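PDB 5O8P: L-lysine 6-monooxygenase involved in desferrioxamine biosynthesis from Erwinia amylovora CFBP1430, which binds FAD and NADP(H) and, as a cadaverine monooxygenase, probably N-hydroxylates that diamine on the way to the siderophore desferrioxamine. Local coordinates for residues B[116-121]-B[148-153]; B[124-129]-B[133-138]; B[196-201]-B[316-321]; B[223-228]-B[327-332]. All coordinates share one frame; numbering follows the deposited sequence.

Interaction 1 (B[116-121]-B[148-153]); sequences NLRWNT and QEWLAH
Arg118 reaches Trp150 with the aliphatic part of its chain. From CB, which points toward segment 148-153, the chain bends at chi2 and chi3. CG comes within 3.9 Å of Trp150 CH2 and CD within 3.6 Å of the same atom, at the far corner of the six-membered ring. Beyond CD the chain doubles back to its own strand: NE donates to Leu117 O (3.2 Å), standing above that carbonyl plane, while the carbonyl oxygen lies close to the guanidinium plane. NH2 adds only a weak bond to the same oxygen. The guanidinium and indole planes are 57° apart, and CG and CD, not the guanidinium, meet the ring. The two segments belong to one mixed sheet of the FAD-binding part of the enzyme without being neighbours in it: strand 117-118 pairs with 35-38, strand 147-152 with 8-14, and the indole also touches Tyr9 and Ile12. At the pyrrole end, Thr121 CG2 lies 4.3 Å from Trp150 NE1, whose hydrogen bond goes to Ser139 OG. Thr121 OG1 donates to Trp119 O at 2.7 Å, and the residue belongs to the FAD pocket, its nearest side-chain atom about 6 Å from the cofactor.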
# COMPACT_ATOMS: atom_id res chain seq x y z
N ASN B 116 -34.20 5.95 -24.38
CA ASN B 116 -34.04 5.09 -25.57
C ASN B 116 -34.03 3.59 -25.29
O ASN B 116 -33.70 2.82 -26.19
CB ASN B 116 -32.80 5.50 -26.38
CG ASN B 116 -31.55 5.64 -25.54
OD1 ASN B 116 -31.54 5.34 -24.34
ND2 ASN B 116 -30.46 6.13 -26.17
N LEU B 117 -34.41 3.17 -24.09
CA LEU B 117 -34.42 1.74 -23.74
C LEU B 117 -35.83 1.17 -23.78
O LEU B 117 -36.75 1.84 -23.34
CB LEU B 117 -33.83 1.53 -22.34
CG LEU B 117 -32.45 2.15 -22.10
CD1 LEU B 117 -31.97 1.82 -20.69
CD2 LEU B 117 -31.47 1.69 -23.17
N ARG B 118 -35.99 -0.04 -24.30
CA ARG B 118 -37.26 -0.76 -24.32
C ARG B 118 -37.09 -2.12 -23.65
O ARG B 118 -36.56 -3.07 -24.25
CB ARG B 118 -37.75 -0.96 -25.77
CG ARG B 118 -39.15 -0.44 -26.00
CD ARG B 118 -39.20 0.90 -26.71
NE ARG B 118 -38.61 1.99 -25.94
CZ ARG B 118 -38.62 3.28 -26.30
NH1 ARG B 118 -39.23 3.69 -27.43
NH2 ARG B 118 -38.03 4.19 -25.53
N TRP B 119 -37.52 -2.21 -22.40
CA TRP B 119 -37.42 -3.47 -21.64
C TRP B 119 -38.54 -4.44 -22.01
O TRP B 119 -39.45 -4.09 -22.75
CB TRP B 119 -37.43 -3.19 -20.13
CG TRP B 119 -36.29 -2.33 -19.71
CD1 TRP B 119 -36.33 -1.01 -19.38
CD2 TRP B 119 -34.92 -2.73 -19.61
NE1 TRP B 119 -35.07 -0.56 -19.08
CE2 TRP B 119 -34.18 -1.60 -19.21
CE3 TRP B 119 -34.24 -3.94 -19.82
CZ2 TRP B 119 -32.80 -1.63 -19.00
CZ3 TRP B 119 -32.87 -3.98 -19.63
CH2 TRP B 119 -32.16 -2.84 -19.21
N ASN B 120 -38.46 -5.67 -21.50
CA ASN B 120 -39.48 -6.71 -21.74
C ASN B 120 -39.75 -6.95 -23.23
O ASN B 120 -40.87 -7.10 -23.65
CB ASN B 120 -40.78 -6.38 -20.98
CG ASN B 120 -40.58 -6.40 -19.46
OD1 ASN B 120 -40.81 -5.39 -18.79
ND2 ASN B 120 -40.13 -7.54 -18.92
N THR B 121 -38.68 -7.02 -24.01
CA THR B 121 -38.75 -7.13 -25.47
C THR B 121 -37.74 -8.16 -25.97
O THR B 121 -36.55 -7.86 -26.14
CB THR B 121 -38.43 -5.75 -26.08
OG1 THR B 121 -39.17 -4.74 -25.39
CG2 THR B 121 -38.77 -5.69 -27.55
N GLN B 148 -44.15 -7.25 -32.29
CA GLN B 148 -43.84 -5.94 -32.90
C GLN B 148 -42.65 -6.12 -33.83
O GLN B 148 -41.82 -7.01 -33.62
CB GLN B 148 -43.53 -4.86 -31.86
CG GLN B 148 -43.85 -5.22 -30.42
CD GLN B 148 -43.54 -4.09 -29.45
OE1 GLN B 148 -43.65 -2.90 -29.79
NE2 GLN B 148 -43.17 -4.47 -28.21
N GLU B 149 -42.60 -5.30 -34.88
CA GLU B 149 -41.47 -5.27 -35.82
C GLU B 149 -40.82 -3.90 -35.78
O GLU B 149 -41.50 -2.88 -35.76
CB GLU B 149 -41.90 -5.65 -37.24
CG GLU B 149 -42.01 -7.16 -37.40
CD GLU B 149 -42.41 -7.63 -38.79
OE1 GLU B 149 -42.60 -6.78 -39.72
OE2 GLU B 149 -42.51 -8.89 -38.93
N TRP B 150 -39.50 -3.91 -35.72
CA TRP B 150 -38.72 -2.70 -35.64
C TRP B 150 -37.89 -2.66 -36.90
O TRP B 150 -37.31 -3.67 -37.31
CB TRP B 150 -37.82 -2.74 -34.42
CG TRP B 150 -38.54 -3.02 -33.14
CD1 TRP B 150 -38.98 -4.23 -32.69
CD2 TRP B 150 -38.90 -2.07 -32.13
NE1 TRP B 150 -39.58 -4.09 -31.47
CE2 TRP B 150 -39.55 -2.78 -31.10
CE3 TRP B 150 -38.73 -0.69 -32.01
CZ2 TRP B 150 -40.04 -2.15 -29.96
CZ3 TRP B 150 -39.21 -0.07 -30.88
CH2 TRP B 150 -39.86 -0.79 -29.86
N LEU B 151 -37.86 -1.50 -37.54
CA LEU B 151 -37.07 -1.30 -38.75
C LEU B 151 -35.83 -0.50 -38.41
O LEU B 151 -35.88 0.36 -37.53
CB LEU B 151 -37.91 -0.58 -39.79
CG LEU B 151 -39.07 -1.44 -40.30
CD1 LEU B 151 -40.19 -0.62 -40.93
CD2 LEU B 151 -38.53 -2.49 -41.25
N ALA B 152 -34.73 -0.81 -39.09
CA ALA B 152 -33.46 -0.13 -38.80
C ALA B 152 -32.40 -0.34 -39.86
O ALA B 152 -32.26 -1.44 -40.43
CB ALA B 152 -32.91 -0.59 -37.46
N HIS B 153 -31.62 0.71 -40.10
CA HIS B 153 -30.53 0.67 -41.06
C HIS B 153 -29.34 -0.13 -40.54
O HIS B 153 -28.66 -0.83 -41.32
CB HIS B 153 -30.08 2.09 -41.42
CG HIS B 153 -31.10 2.85 -42.22
ND1 HIS B 153 -31.28 2.64 -43.57
CD2 HIS B 153 -32.00 3.80 -41.85
CE1 HIS B 153 -32.24 3.44 -44.00
NE2 HIS B 153 -32.69 4.15 -42.98

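Interaction 2 (B[124-129]-B[133-138]); sequences EYVSYD and QCYRVR
Asp129 and Arg136 meet because Asp129 carries CG opposite its backbone N (chi1 -164°), while Arg136 runs straight through its first two torsions and bends at chi3 (-57°). The bend sets Asp129 OD2 in the guanidinium plane, 2.6 Å from Arg136 NH2, in a salt bridge with a nearly straight N-H. The oxygen is met on its anti side, somewhat out of the carboxylate plane, and NE adds a weak bond to it. On the other face of the hairpin Tyr128 turns its ring edge to the face of Tyr135. The centroids are 5.0 Å apart, the planes at 58°, and Tyr128 CD1 stands over the centre of the Tyr135 ring. Back on the face of Arg136, the Arg138 guanidinium has Tyr125 CB over one face, 3.5 Å from NH2. Antiparallel backbone bonds join the strands, as from Arg136 N to Ser127 O (2.8 Å). A classic bulge, in which Glu124 and Tyr125 both face Arg138, lies at one end, and a G1 bulge, Gln133 and Cys134 facing Asp129, at the turn. Arg356 serves both tyrosines, by a cation-pi contact with Tyr128 and a hydrogen bond to Tyr135 OH. Because Arg136 NH1 also bridges to Glu149, its guanidinium is held between two carboxylates, which would be expected to stabilise its positive charge.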
# COMPACT_ATOMS: atom_id res chain seq x y z
N GLU B 124 -36.81 -12.16 -31.53
CA GLU B 124 -37.01 -13.56 -31.94
C GLU B 124 -36.44 -13.88 -33.31
O GLU B 124 -35.98 -15.00 -33.54
CB GLU B 124 -38.49 -13.97 -31.87
CG GLU B 124 -39.11 -13.71 -30.51
CD GLU B 124 -39.78 -14.89 -29.82
OE1 GLU B 124 -40.27 -15.80 -30.54
OE2 GLU B 124 -39.85 -14.87 -28.57
N TYR B 125 -36.48 -12.92 -34.23
CA TYR B 125 -35.96 -13.11 -35.58
C TYR B 125 -35.52 -11.76 -36.17
O TYR B 125 -36.10 -10.72 -35.87
CB TYR B 125 -37.05 -13.75 -36.45
CG TYR B 125 -36.59 -14.27 -37.80
CD1 TYR B 125 -35.76 -15.40 -37.90
CD2 TYR B 125 -37.03 -13.66 -39.00
CE1 TYR B 125 -35.36 -15.89 -39.15
CE2 TYR B 125 -36.64 -14.14 -40.25
CZ TYR B 125 -35.81 -15.25 -40.32
OH TYR B 125 -35.43 -15.72 -41.56
N VAL B 126 -34.46 -11.80 -36.97
CA VAL B 126 -33.99 -10.63 -37.70
C VAL B 126 -33.80 -11.04 -39.15
O VAL B 126 -33.37 -12.15 -39.43
CB VAL B 126 -32.64 -10.11 -37.14
CG1 VAL B 126 -32.20 -8.87 -37.90
CG2 VAL B 126 -32.76 -9.79 -35.66
N SER B 127 -34.10 -10.13 -40.07
CA SER B 127 -33.97 -10.39 -41.50
C SER B 127 -33.67 -9.10 -42.25
O SER B 127 -33.94 -8.01 -41.73
CB SER B 127 -35.25 -11.04 -42.03
OG SER B 127 -36.39 -10.29 -41.64
N TYR B 128 -33.10 -9.24 -43.45
CA TYR B 128 -32.79 -8.10 -44.31
C TYR B 128 -33.85 -7.97 -45.38
O TYR B 128 -34.03 -8.87 -46.19
CB TYR B 128 -31.42 -8.24 -44.97
CG TYR B 128 -30.99 -7.00 -45.74
CD1 TYR B 128 -30.71 -5.80 -45.07
CD2 TYR B 128 -30.90 -7.00 -47.14
CE1 TYR B 128 -30.34 -4.66 -45.74
CE2 TYR B 128 -30.52 -5.85 -47.83
CZ TYR B 128 -30.24 -4.68 -47.12
OH TYR B 128 -29.86 -3.54 -47.80
N ASP B 129 -34.52 -6.83 -45.38
CA ASP B 129 -35.54 -6.51 -46.37
C ASP B 129 -34.89 -5.94 -47.63
O ASP B 129 -34.42 -4.81 -47.61
CB ASP B 129 -36.51 -5.50 -45.76
CG ASP B 129 -37.80 -5.40 -46.52
OD1 ASP B 129 -37.76 -5.15 -47.77
OD2 ASP B 129 -38.85 -5.57 -45.84
N GLN B 133 -34.34 -2.07 -48.18
CA GLN B 133 -32.88 -1.91 -48.00
C GLN B 133 -32.43 -1.69 -46.54
O GLN B 133 -31.48 -0.96 -46.27
CB GLN B 133 -32.32 -0.83 -48.94
CG GLN B 133 -32.25 -1.26 -50.40
CD GLN B 133 -31.02 -2.09 -50.69
OE1 GLN B 133 -29.92 -1.56 -50.83
NE2 GLN B 133 -31.20 -3.41 -50.78
N CYS B 134 -33.11 -2.35 -45.60
CA CYS B 134 -32.81 -2.23 -44.18
C CYS B 134 -33.11 -3.52 -43.41
O CYS B 134 -33.56 -4.51 -43.99
CB CYS B 134 -33.60 -1.06 -43.59
SG CYS B 134 -35.32 -1.45 -43.23
N TYR B 135 -32.84 -3.52 -42.10
CA TYR B 135 -33.03 -4.70 -41.25
C TYR B 135 -34.39 -4.65 -40.53
O TYR B 135 -34.85 -3.59 -40.07
CB TYR B 135 -31.87 -4.86 -40.26
CG TYR B 135 -30.59 -5.31 -40.95
CD1 TYR B 135 -30.36 -6.66 -41.23
CD2 TYR B 135 -29.63 -4.39 -41.35
CE1 TYR B 135 -29.21 -7.08 -41.88
CE2 TYR B 135 -28.47 -4.79 -42.01
CZ TYR B 135 -28.26 -6.14 -42.27
OH TYR B 135 -27.10 -6.52 -42.92
N ARG B 136 -35.02 -5.82 -40.44
CA ARG B 136 -36.34 -5.98 -39.84
C ARG B 136 -36.18 -6.87 -38.63
O ARG B 136 -35.79 -8.02 -38.79
CB ARG B 136 -37.27 -6.62 -40.87
CG ARG B 136 -38.66 -6.97 -40.39
CD ARG B 136 -39.50 -7.57 -41.52
NE ARG B 136 -39.59 -6.65 -42.67
CZ ARG B 136 -40.37 -5.57 -42.73
NH1 ARG B 136 -41.17 -5.22 -41.70
NH2 ARG B 136 -40.34 -4.81 -43.83
N VAL B 137 -36.47 -6.35 -37.44
CA VAL B 137 -36.24 -7.05 -36.16
C VAL B 137 -37.59 -7.40 -35.54
O VAL B 137 -38.31 -6.50 -35.13
CB VAL B 137 -35.47 -6.13 -35.18
CG1 VAL B 137 -35.33 -6.77 -33.80
CG2 VAL B 137 -34.11 -5.78 -35.75
N ARG B 138 -37.91 -8.69 -35.45
CA ARG B 138 -39.19 -9.13 -34.89
C ARG B 138 -39.05 -9.44 -33.40
O ARG B 138 -38.31 -10.35 -33.01
CB ARG B 138 -39.74 -10.35 -35.66
CG ARG B 138 -41.27 -10.46 -35.63
CD ARG B 138 -41.79 -11.64 -36.45
NE ARG B 138 -41.27 -12.92 -35.92
CZ ARG B 138 -40.72 -13.92 -36.62
NH1 ARG B 138 -40.61 -13.88 -37.96
NH2 ARG B 138 -40.28 -15.00 -35.97

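Interaction 3 (B[196-201]-B[316-321]); sequences TVLGSG and FELKLH
Thr196, Leu198 and Leu318 meet without any flat group, so the contact has no ring face or edge of its own. The phenyl ring of Phe316 pairs edge-to-face with Trp310 instead. What crosses between the segments is methyl against methyl, and one branch of Leu318 does the work: CD2 lies 4.2 Å from Thr196 CG2 and 4.3 Å from Leu198 CD1, so it bridges two residues that point to the same side of strand 194-198. Thr196 can offer a methyl here because chi1 of -63° puts OG1 beside the backbone N and CG2 anti to it. That hydroxyl is hydrogen-bonded to Thr333 OG1 and more weakly to Asn223 ND2, which provides for a polar atom bordering the apolar patch. Leu318 also packs on Thr333 and on Leu305 of the NADP(+) site. All three touching residues are buried. The contact thus lays a strand of the three-stranded antiparallel sheet over the parallel sheet of the NADP(H)-binding region. There strand 194-198 runs into Gly199, Ser200 and Gly201 just before a helix, a strand-turn-helix consistent with the dinucleotide-binding motif of a Rossmann fold; Ser200 belongs to the NADP(+) site, unoccupied in this chain.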
# COMPACT_ATOMS: atom_id res chain seq x y z
N THR B 196 -16.63 -28.05 -3.52
CA THR B 196 -15.48 -27.95 -4.42
C THR B 196 -15.72 -26.89 -5.47
O THR B 196 -16.61 -27.01 -6.30
CB THR B 196 -15.19 -29.30 -5.10
OG1 THR B 196 -14.85 -30.27 -4.11
CG2 THR B 196 -14.04 -29.17 -6.11
N VAL B 197 -14.90 -25.85 -5.45
CA VAL B 197 -14.92 -24.86 -6.51
C VAL B 197 -14.02 -25.34 -7.65
O VAL B 197 -12.85 -25.62 -7.45
CB VAL B 197 -14.46 -23.48 -6.01
CG1 VAL B 197 -14.50 -22.47 -7.14
CG2 VAL B 197 -15.34 -23.03 -4.85
N LEU B 198 -14.59 -25.43 -8.84
CA LEU B 198 -13.90 -25.92 -10.01
C LEU B 198 -13.76 -24.74 -10.99
O LEU B 198 -14.76 -24.16 -11.39
CB LEU B 198 -14.69 -27.08 -10.58
CG LEU B 198 -13.89 -28.11 -11.38
CD1 LEU B 198 -14.50 -29.48 -11.22
CD2 LEU B 198 -13.81 -27.71 -12.85
N GLY B 199 -12.53 -24.37 -11.34
CA GLY B 199 -12.25 -23.20 -12.20
C GLY B 199 -11.21 -22.25 -11.62
O GLY B 199 -10.99 -22.23 -10.42
N SER B 200 -10.59 -21.45 -12.49
CA SER B 200 -9.38 -20.66 -12.15
C SER B 200 -9.61 -19.14 -11.95
O SER B 200 -8.74 -18.46 -11.42
CB SER B 200 -8.35 -20.84 -13.28
OG SER B 200 -8.67 -20.04 -14.42
N GLY B 201 -10.73 -18.59 -12.41
CA GLY B 201 -10.88 -17.16 -12.54
C GLY B 201 -11.23 -16.34 -11.32
O GLY B 201 -11.21 -16.84 -10.21
N PHE B 316 -20.53 -36.48 -5.59
CA PHE B 316 -19.89 -36.55 -6.91
C PHE B 316 -18.57 -37.32 -6.81
O PHE B 316 -17.91 -37.31 -5.77
CB PHE B 316 -19.56 -35.16 -7.44
CG PHE B 316 -20.73 -34.41 -7.98
CD1 PHE B 316 -21.27 -34.75 -9.22
CD2 PHE B 316 -21.26 -33.33 -7.28
CE1 PHE B 316 -22.35 -34.03 -9.72
CE2 PHE B 316 -22.34 -32.61 -7.79
CZ PHE B 316 -22.88 -32.96 -9.01
N GLU B 317 -18.19 -37.96 -7.92
CA GLU B 317 -16.83 -38.43 -8.11
C GLU B 317 -16.27 -37.74 -9.36
O GLU B 317 -16.63 -38.09 -10.48
CB GLU B 317 -16.77 -39.95 -8.26
CG GLU B 317 -15.35 -40.51 -8.14
CD GLU B 317 -15.02 -41.65 -9.10
OE1 GLU B 317 -15.47 -41.60 -10.27
OE2 GLU B 317 -14.30 -42.59 -8.69
N LEU B 318 -15.41 -36.76 -9.13
CA LEU B 318 -14.72 -36.05 -10.20
C LEU B 318 -13.51 -36.87 -10.64
O LEU B 318 -12.63 -37.11 -9.83
CB LEU B 318 -14.23 -34.69 -9.71
CG LEU B 318 -15.22 -33.53 -9.54
CD1 LEU B 318 -16.67 -33.94 -9.40
CD2 LEU B 318 -14.81 -32.66 -8.35
N LYS B 319 -13.49 -37.30 -11.90
CA LYS B 319 -12.28 -37.85 -12.50
C LYS B 319 -11.49 -36.70 -13.11
O LYS B 319 -12.03 -35.92 -13.89
CB LYS B 319 -12.60 -38.90 -13.57
CG LYS B 319 -13.24 -40.15 -13.01
CD LYS B 319 -12.92 -41.39 -13.83
CE LYS B 319 -13.55 -42.62 -13.19
NZ LYS B 319 -13.15 -43.88 -13.86
N LEU B 320 -10.22 -36.60 -12.72
CA LEU B 320 -9.35 -35.50 -13.13
C LEU B 320 -8.08 -36.05 -13.77
O LEU B 320 -7.65 -37.16 -13.46
CB LEU B 320 -9.00 -34.65 -11.92
CG LEU B 320 -10.18 -33.99 -11.21
CD1 LEU B 320 -9.84 -33.68 -9.77
CD2 LEU B 320 -10.60 -32.73 -11.92
N HIS B 321 -7.49 -35.26 -14.66
CA HIS B 321 -6.22 -35.60 -15.27
C HIS B 321 -5.25 -34.45 -15.05
O HIS B 321 -5.51 -33.32 -15.49
CB HIS B 321 -6.40 -35.87 -16.76
CG HIS B 321 -5.19 -36.46 -17.40
ND1 HIS B 321 -4.36 -35.74 -18.23
CD2 HIS B 321 -4.65 -37.70 -17.31
CE1 HIS B 321 -3.37 -36.51 -18.64
NE2 HIS B 321 -3.52 -37.71 -18.09

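Interaction 4 (B[223-228]-B[327-332]); sequences NWITRA and RAYSRR
Ile225 packs against Arg331 and Tyr329 where two sheets lie face to face: strand 221-225 of the parallel, Rossmann-type sheet and strand 327-333, an edge strand of a three-stranded antiparallel sheet. The axes of 223-225 and 327-332 pass 10.3 Å apart, their N-to-C directions at 145°; that distance is too great for backbone pairing, so side chains fill the interval. The apolar contact is led by Ile225 CD1, which reaches the aliphatic Arg331 CG at 4.1 Å. The branch CG2 faces Tyr329 OH at 4.4 Å. No hydrogen bond spans the two segments, and the polar groups are served by others. Tyr329 OH bonds to Ser303 OG, and the amide of Asn223 to Asn298 and Gln221. Asn223 ND2 is merely close to Arg332 O, at 4.3 Å. Strand 327-333 carries ionic and subunit contacts: Arg332 NH1 bridges to Glu315 and Glu313, its backbone N bonds to Glu432 of a second subunit, and Arg331 makes weak contacts with that same residue and with Gln430 of that subunit. After strand 221-225 comes an ST turn with Arg227, of the NADP(+) site that is empty in this chain, in its middle: Thr226 OG1 accepts from Ala228 N at 2.9 Å.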
# COMPACT_ATOMS: atom_id res chain seq x y z
N ASN B 223 -12.68 -27.33 -1.19
CA ASN B 223 -11.68 -27.67 -2.19
C ASN B 223 -11.70 -26.69 -3.35
O ASN B 223 -12.68 -25.98 -3.56
CB ASN B 223 -11.94 -29.09 -2.68
CG ASN B 223 -11.93 -30.09 -1.54
OD1 ASN B 223 -11.13 -29.98 -0.62
ND2 ASN B 223 -12.83 -31.05 -1.59
N TRP B 224 -10.58 -26.62 -4.06
CA TRP B 224 -10.44 -25.78 -5.25
C TRP B 224 -9.59 -26.53 -6.24
O TRP B 224 -8.43 -26.82 -5.98
CB TRP B 224 -9.77 -24.47 -4.89
CG TRP B 224 -9.86 -23.37 -5.92
CD1 TRP B 224 -10.35 -23.46 -7.20
CD2 TRP B 224 -9.40 -22.03 -5.77
NE1 TRP B 224 -10.27 -22.25 -7.82
CE2 TRP B 224 -9.68 -21.35 -6.97
CE3 TRP B 224 -8.78 -21.33 -4.73
CZ2 TRP B 224 -9.36 -20.00 -7.17
CZ3 TRP B 224 -8.45 -19.99 -4.92
CH2 TRP B 224 -8.75 -19.34 -6.14
N ILE B 225 -10.16 -26.86 -7.39
CA ILE B 225 -9.45 -27.58 -8.44
C ILE B 225 -9.48 -26.72 -9.67
O ILE B 225 -10.51 -26.15 -9.96
CB ILE B 225 -10.11 -28.94 -8.72
CG1 ILE B 225 -10.05 -29.80 -7.45
CG2 ILE B 225 -9.45 -29.63 -9.92
CD1 ILE B 225 -10.79 -31.12 -7.55
N THR B 226 -8.36 -26.60 -10.37
CA THR B 226 -8.29 -25.80 -11.60
C THR B 226 -7.45 -26.49 -12.67
O THR B 226 -6.51 -27.22 -12.35
CB THR B 226 -7.75 -24.37 -11.34
OG1 THR B 226 -7.56 -23.72 -12.60
CG2 THR B 226 -6.42 -24.39 -10.58
N ARG B 227 -7.81 -26.27 -13.93
CA ARG B 227 -7.00 -26.73 -15.07
C ARG B 227 -5.76 -25.85 -15.24
O ARG B 227 -4.73 -26.32 -15.75
CB ARG B 227 -7.80 -26.74 -16.38
CG ARG B 227 -7.08 -27.43 -17.54
CD ARG B 227 -7.22 -26.68 -18.87
NE ARG B 227 -8.58 -26.77 -19.38
CZ ARG B 227 -9.05 -27.74 -20.17
NH1 ARG B 227 -8.28 -28.75 -20.57
NH2 ARG B 227 -10.32 -27.71 -20.56
N ALA B 228 -5.85 -24.59 -14.81
CA ALA B 228 -4.76 -23.63 -14.90
C ALA B 228 -3.50 -24.16 -14.22
O ALA B 228 -3.59 -24.86 -13.21
CB ALA B 228 -5.16 -22.30 -14.27
N ARG B 327 -0.94 -37.78 -15.30
CA ARG B 327 -1.47 -38.83 -14.43
C ARG B 327 -2.90 -38.53 -13.97
O ARG B 327 -3.20 -37.41 -13.54
CB ARG B 327 -0.55 -39.04 -13.22
CG ARG B 327 -0.70 -40.40 -12.56
CD ARG B 327 0.42 -40.64 -11.55
NE ARG B 327 -0.12 -41.20 -10.31
CZ ARG B 327 0.44 -41.11 -9.10
NH1 ARG B 327 1.60 -40.47 -8.92
NH2 ARG B 327 -0.17 -41.65 -8.05
N ALA B 328 -3.77 -39.54 -14.05
CA ALA B 328 -5.18 -39.40 -13.70
C ALA B 328 -5.40 -39.63 -12.21
O ALA B 328 -4.61 -40.32 -11.56
CB ALA B 328 -6.02 -40.37 -14.51
N TYR B 329 -6.46 -39.03 -11.68
CA TYR B 329 -6.85 -39.22 -10.28
C TYR B 329 -8.30 -38.81 -10.05
O TYR B 329 -8.86 -38.04 -10.83
CB TYR B 329 -5.93 -38.43 -9.34
CG TYR B 329 -6.07 -36.91 -9.35
CD1 TYR B 329 -5.51 -36.13 -10.37
CD2 TYR B 329 -6.72 -36.24 -8.31
CE1 TYR B 329 -5.62 -34.74 -10.36
CE2 TYR B 329 -6.83 -34.85 -8.29
CZ TYR B 329 -6.27 -34.11 -9.31
OH TYR B 329 -6.38 -32.75 -9.27
N SER B 330 -8.91 -39.34 -8.99
CA SER B 330 -10.30 -39.05 -8.64
C SER B 330 -10.39 -38.27 -7.32
O SER B 330 -9.50 -38.35 -6.48
CB SER B 330 -11.13 -40.33 -8.56
OG SER B 330 -10.69 -41.15 -7.48
N ARG B 331 -11.48 -37.53 -7.17
CA ARG B 331 -11.74 -36.69 -6.01
C ARG B 331 -13.23 -36.74 -5.74
O ARG B 331 -14.02 -36.91 -6.67
CB ARG B 331 -11.33 -35.27 -6.35
CG ARG B 331 -10.79 -34.45 -5.21
CD ARG B 331 -9.41 -34.92 -4.79
NE ARG B 331 -9.25 -34.59 -3.39
CZ ARG B 331 -8.37 -35.14 -2.57
NH1 ARG B 331 -7.52 -36.07 -2.99
NH2 ARG B 331 -8.38 -34.77 -1.29
N ARG B 332 -13.64 -36.55 -4.49
CA ARG B 332 -15.06 -36.60 -4.13
C ARG B 332 -15.53 -35.31 -3.54
O ARG B 332 -14.77 -34.63 -2.88
CB ARG B 332 -15.32 -37.72 -3.13
CG ARG B 332 -15.43 -39.10 -3.74
CD ARG B 332 -15.02 -40.10 -2.67
NE ARG B 332 -15.32 -41.47 -3.03
CZ ARG B 332 -16.54 -42.01 -3.03
NH1 ARG B 332 -17.62 -41.29 -2.72
NH2 ARG B 332 -16.69 -43.30 -3.36

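In the fold
Interactions 1 and 2 share the FAD-side mixed sheet and touch through backbone bonds between strands 134-141 and 147-152. Interactions 3 and 4, with centres about 5 Å apart, both join the parallel NADP(H)-side sheet to the antiparallel one and alternate along the chain. The two pairs lie far apart, the centres of interactions 1 and 3 being about 42 Å from each other. Interaction 2, the most extensive, combines strand pairing with a salt bridge on a partly buried hairpin. Interaction 1, also partly buried, rests on an arginine chain against an indole. Interactions 3 and 4 are buried packing without cross-segment hydrogen bonds, though 4 borders a second subunit.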